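Local coordinates for BH1478 protein (Bacillus halodurans, PDB 2QUP), which is of unknown function, belonging to the DUF327 family, and folds as a mainly helical single chain, at residues A45-S48 against K49-D52; K70-V73 against K74-V77. One frame throughout, in Å; residues are numbered along the deposited sequence.

Both interactions are single-helix contacts spanning about two turns, interaction 1 in helix 27-60 and interaction 2 in the next helix, 63-88; their centres lie about 10 Å apart. Each has two buried residues on the inner face, M47 and I50 in the first, V73 and F76 in the second, with charged and polar side chains outside. The two contacts touch directly: M47 CE comes to 3.5 Å from F76 CE1, and I50 CD1 to 3.6 Å from F76 CD1. Their chemistry differs on the polar side. Two bridging waters mark 45-52, where D51 also pairs with K137 outside the contact, whereas 70-77 has one water bridge and a loose glutamate-lysine pair.

Interaction 1. Residues A45-S48 against K49-D52; sequences ALMS and KIDD
Three donors converge on A45 O: a water at 2.6 Å and, both by weak bonds, the backbone N atoms of S48 and K49. The same water is a weak acceptor for K49 NZ, which the bend at the end of the lysine chain (chi4 90°) carries back toward the preceding turn. One turn on, S48 O is also water-bridged, taking the D52 N-H and a second water at 3.1 Å that also gives a weak bond to D52 OD1. Both carbonyls belong to exposed residues, consistent with their taking water. On the buried side the i to i+4 bonds are shorter, D51 N lying 2.8 Å from M47 O and I50 N 2.9 Å from L46 O.

I50 leans back over the earlier turn. With CG1 beside its own backbone N (chi1 -67°), that carbon rests 3.2 Å from L46 O, and CD1 continues to 4.3 Å from L46 CG. M47 reaches I50 from another side: bends at chi2 and chi3 turn its thioether so that SD meets I50 CB at 4.2 Å, the two chains crossing at a slant. An alanine at I50 would remove CG1, CG2 and CD1, and would probably open a gap beside L46 and the M47 thioether and take away one of the apolar surfaces that L72 and F76 of helix 63-88 pack on. D51 OD2 lies 3.3 Å from M47 O, two acceptors without a bond, and its charge is met instead by a salt bridge to K137. Residues 45-52 sit against two helices: L46 and I50 face helix 63-88, while M47 touches that helix and also K137, L140 and I141 of helix 126-144.

Interaction 2. Residues K70-V73 against K74-V77; sequences KELV and KEFV
E71 and K74 run alongside each other in the same direction, yet E71 OE1 remains 4.2 Å from K74 NZ, beyond salt-bridge range. Each has two deposited conformers, so this loose attraction of opposite charges is tentative. E75 takes another course: CG stands opposite the backbone N (chi1 -174°), and the extended chain carries its carboxylate outward along the edge facing helix 27-60, where it touches L46 and a water donates to E75 OE2 at 2.6 Å and to E71 O at 2.8 Å. That water reinforces a carbonyl whose backbone bond, from E75 N, is weak.

The buried V73 and F76, with the partly exposed L72 and V77, make up the apolar side. V77 CG2 lies 3.4 Å from V73 O and approaches V73 CG1 at 4.4 Å, a light i to i+4 contact that accompanies a nearly linear V77 N-V73 O bond of 2.9 Å (N-H...O angle 175°). F76 sets only CB near the previous turn, 3.3 Å from V73 O, while its ring turns from 70-73 to pack on M47 and I50 of helix 27-60 and L140 of helix 126-144. K70 NZ bonds to T116 OG1 and a glycerol probably from the crystallisation liquor. V73 and V77 pack on helices 98-120 and 126-144, whereas L72 faces helix 27-60; such an amphipathic helix is characteristic of a helical bundle, here of four helices.

Interaction 1. Residues A45-S48 against K49-D52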
loop_
_atom_site.group_PDB
_atom_site.type_symbol
_atom_site.label_atom_id
_atom_site.label_comp_id
_atom_site.label_asym_id
_atom_site.label_seq_id
_atom_site.Cartn_x
_atom_site.Cartn_y
_atom_site.Cartn_z
ATOM N N ALA A 45 1.415 -1.549 -10.706
ATOM C CA ALA A 45 2.548 -2.454 -10.915
ATOM C C ALA A 45 3.191 -2.884 -9.595
ATOM O O ALA A 45 3.503 -4.047 -9.412
ATOM C CB ALA A 45 3.589 -1.793 -11.849
ATOM N N LEU A 46 3.373 -1.930 -8.685
ATOM C CA LEU A 46 3.835 -2.202 -7.332
ATOM C C LEU A 46 2.878 -3.093 -6.537
ATOM O O LEU A 46 3.306 -3.965 -5.805
ATOM C CB LEU A 46 4.015 -0.878 -6.602
ATOM C CG LEU A 46 4.928 -0.767 -5.397
ATOM C CD1 LEU A 46 6.200 -1.639 -5.550
ATOM C CD2 LEU A 46 5.296 0.678 -5.241
ATOM N N MET A 47 1.581 -2.864 -6.676
ATOM C CA MET A 47 0.577 -3.682 -5.985
ATOM C C MET A 47 0.576 -5.152 -6.470
ATOM O O MET A 47 0.251 -6.071 -5.707
ATOM C CB MET A 47 -0.788 -3.033 -6.172
ATOM C CG MET A 47 -1.944 -3.621 -5.367
ATOM S SD MET A 47 -1.589 -4.015 -3.646
ATOM C CE MET A 47 -1.625 -2.398 -2.902
ATOM N N SER A 48 0.934 -5.353 -7.736
ATOM C CA SER A 48 1.075 -6.690 -8.304
ATOM C C SER A 48 2.197 -7.456 -7.602
ATOM O O SER A 48 1.999 -8.599 -7.172
ATOM C CB SER A 48 1.334 -6.613 -9.817
ATOM O OG SER A 48 0.129 -6.404 -10.536
ATOM N N LYS A 49 3.366 -6.818 -7.489
ATOM C CA LYS A 49 4.479 -7.299 -6.663
ATOM C C LYS A 49 4.060 -7.542 -5.212
ATOM O O LYS A 49 4.288 -8.607 -4.657
ATOM C CB LYS A 49 5.597 -6.281 -6.681
ATOM C CG LYS A 49 6.294 -6.198 -8.020
ATOM C CD LYS A 49 7.353 -5.107 -7.977
ATOM C CE LYS A 49 8.233 -5.176 -9.196
ATOM N NZ LYS A 49 7.665 -4.334 -10.269
ATOM N N ILE A 50 3.413 -6.559 -4.617
ATOM C CA ILE A 50 2.923 -6.681 -3.244
ATOM C C ILE A 50 1.998 -7.884 -3.062
ATOM O O ILE A 50 2.125 -8.608 -2.074
ATOM C CB ILE A 50 2.270 -5.362 -2.763
ATOM C CG1 ILE A 50 3.319 -4.253 -2.641
ATOM C CG2 ILE A 50 1.664 -5.505 -1.396
ATOM C CD1 ILE A 50 2.696 -2.901 -2.369
ATOM N N ASP A 51 1.089 -8.107 -4.010
ATOM C CA ASP A 51 0.198 -9.286 -3.982
ATOM C C ASP A 51 0.973 -10.603 -4.010
ATOM O O ASP A 51 0.669 -11.540 -3.270
ATOM C CB ASP A 51 -0.742 -9.276 -5.189
ATOM C CG ASP A 51 -1.928 -8.383 -4.994
ATOM O OD1 ASP A 51 -2.324 -8.147 -3.835
ATOM O OD2 ASP A 51 -2.473 -7.917 -6.013
ATOM N N ASP A 52 1.967 -10.666 -4.888
ATOM C CA ASP A 52 2.785 -11.870 -5.062
ATOM C C ASP A 52 3.663 -12.148 -3.840
ATOM O O ASP A 52 3.871 -13.307 -3.445
ATOM C CB ASP A 52 3.699 -11.714 -6.284
ATOM C CG ASP A 52 2.961 -11.852 -7.586
ATOM O OD1 ASP A 52 1.908 -12.526 -7.605
ATOM O OD2 ASP A 52 3.448 -11.282 -8.595
HETATM O O HOH W 1 4.622 -5.414 -11.297
HETATM O O HOH W 2 0.341 -10.218 -9.221
#

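Interaction 2. Residues K70-V73 against K74-V77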
loop_
_atom_site.group_PDB
_atom_site.type_symbol
_atom_site.label_atom_id
_atom_site.label_comp_id
_atom_site.label_asym_id
_atom_site.label_seq_id
_atom_site.Cartn_x
_atom_site.Cartn_y
_atom_site.Cartn_z
ATOM N N LYS A 70 7.520 -5.910 3.516
ATOM C CA LYS A 70 7.454 -4.602 4.143
ATOM C C LYS A 70 8.262 -3.571 3.366
ATOM O O LYS A 70 7.910 -2.412 3.391
ATOM C CB LYS A 70 7.892 -4.677 5.603
ATOM C CG LYS A 70 6.905 -5.476 6.472
ATOM C CD LYS A 70 7.453 -5.802 7.842
ATOM C CE LYS A 70 7.921 -4.591 8.621
ATOM N NZ LYS A 70 8.198 -5.024 10.018
ATOM N N GLU A 71 9.302 -3.991 2.652
ATOM C CA GLU A 71 10.014 -3.022 1.827
ATOM C C GLU A 71 9.204 -2.577 0.612
ATOM O O GLU A 71 9.330 -1.432 0.182
ATOM C CB GLU A 71 11.426 -3.491 1.469
ATOM C CG GLU A 71 12.459 -3.229 2.594
ATOM C CD GLU A 71 12.950 -1.779 2.643
ATOM O OE1 GLU A 71 12.517 -1.021 3.541
ATOM O OE2 GLU A 71 13.772 -1.396 1.782
ATOM N N LEU A 72 8.351 -3.456 0.094
ATOM C CA LEU A 72 7.444 -3.108 -0.972
ATOM C C LEU A 72 6.302 -2.236 -0.451
ATOM O O LEU A 72 5.931 -1.249 -1.087
ATOM C CB LEU A 72 6.912 -4.383 -1.640
ATOM C CG LEU A 72 7.857 -5.213 -2.503
ATOM C CD1 LEU A 72 7.116 -6.431 -2.985
ATOM C CD2 LEU A 72 8.354 -4.406 -3.709
ATOM N N VAL A 73 5.736 -2.612 0.704
ATOM C CA VAL A 73 4.584 -1.931 1.233
ATOM C C VAL A 73 4.956 -0.500 1.600
ATOM O O VAL A 73 4.244 0.446 1.243
ATOM C CB VAL A 73 4.005 -2.658 2.471
ATOM C CG1 VAL A 73 3.045 -1.734 3.181
ATOM C CG2 VAL A 73 3.259 -3.888 2.034
ATOM N N LYS A 74 6.096 -0.360 2.269
ATOM C CA LYS A 74 6.678 0.944 2.627
ATOM C C LYS A 74 6.924 1.822 1.400
ATOM O O LYS A 74 6.751 3.046 1.444
ATOM C CB LYS A 74 7.986 0.742 3.414
ATOM C CG LYS A 74 8.583 1.982 4.093
ATOM C CD LYS A 74 9.678 1.585 5.090
ATOM C CE LYS A 74 10.559 2.777 5.480
ATOM N NZ LYS A 74 11.942 2.375 5.906
ATOM N N GLU A 75 7.335 1.212 0.293
ATOM C CA GLU A 75 7.506 1.977 -0.958
ATOM C C GLU A 75 6.180 2.460 -1.575
ATOM O O GLU A 75 6.106 3.550 -2.150
ATOM C CB GLU A 75 8.239 1.149 -1.995
ATOM C CG GLU A 75 8.565 1.939 -3.257
ATOM C CD GLU A 75 9.131 1.081 -4.342
ATOM O OE1 GLU A 75 9.562 1.635 -5.384
ATOM O OE2 GLU A 75 9.146 -0.151 -4.139
ATOM N N PHE A 76 5.159 1.615 -1.476
ATOM C CA PHE A 76 3.815 1.920 -1.935
ATOM C C PHE A 76 3.231 3.097 -1.162
ATOM O O PHE A 76 2.762 4.042 -1.780
ATOM C CB PHE A 76 2.898 0.696 -1.756
ATOM C CG PHE A 76 1.555 0.831 -2.431
ATOM C CD1 PHE A 76 1.319 0.216 -3.664
ATOM C CD2 PHE A 76 0.518 1.570 -1.832
ATOM C CE1 PHE A 76 0.058 0.333 -4.305
ATOM C CE2 PHE A 76 -0.738 1.707 -2.464
ATOM C CZ PHE A 76 -0.984 1.073 -3.691
ATOM N N VAL A 77 3.215 2.995 0.175
ATOM C CA VAL A 77 2.742 4.056 1.051
ATOM C C VAL A 77 3.312 5.425 0.668
ATOM O O VAL A 77 2.559 6.369 0.477
ATOM C CB VAL A 77 2.998 3.760 2.519
ATOM C CG1 VAL A 77 2.617 4.968 3.404
ATOM C CG2 VAL A 77 2.189 2.534 2.956
HETATM O O HOH W 3 10.721 -1.141 -2.284
#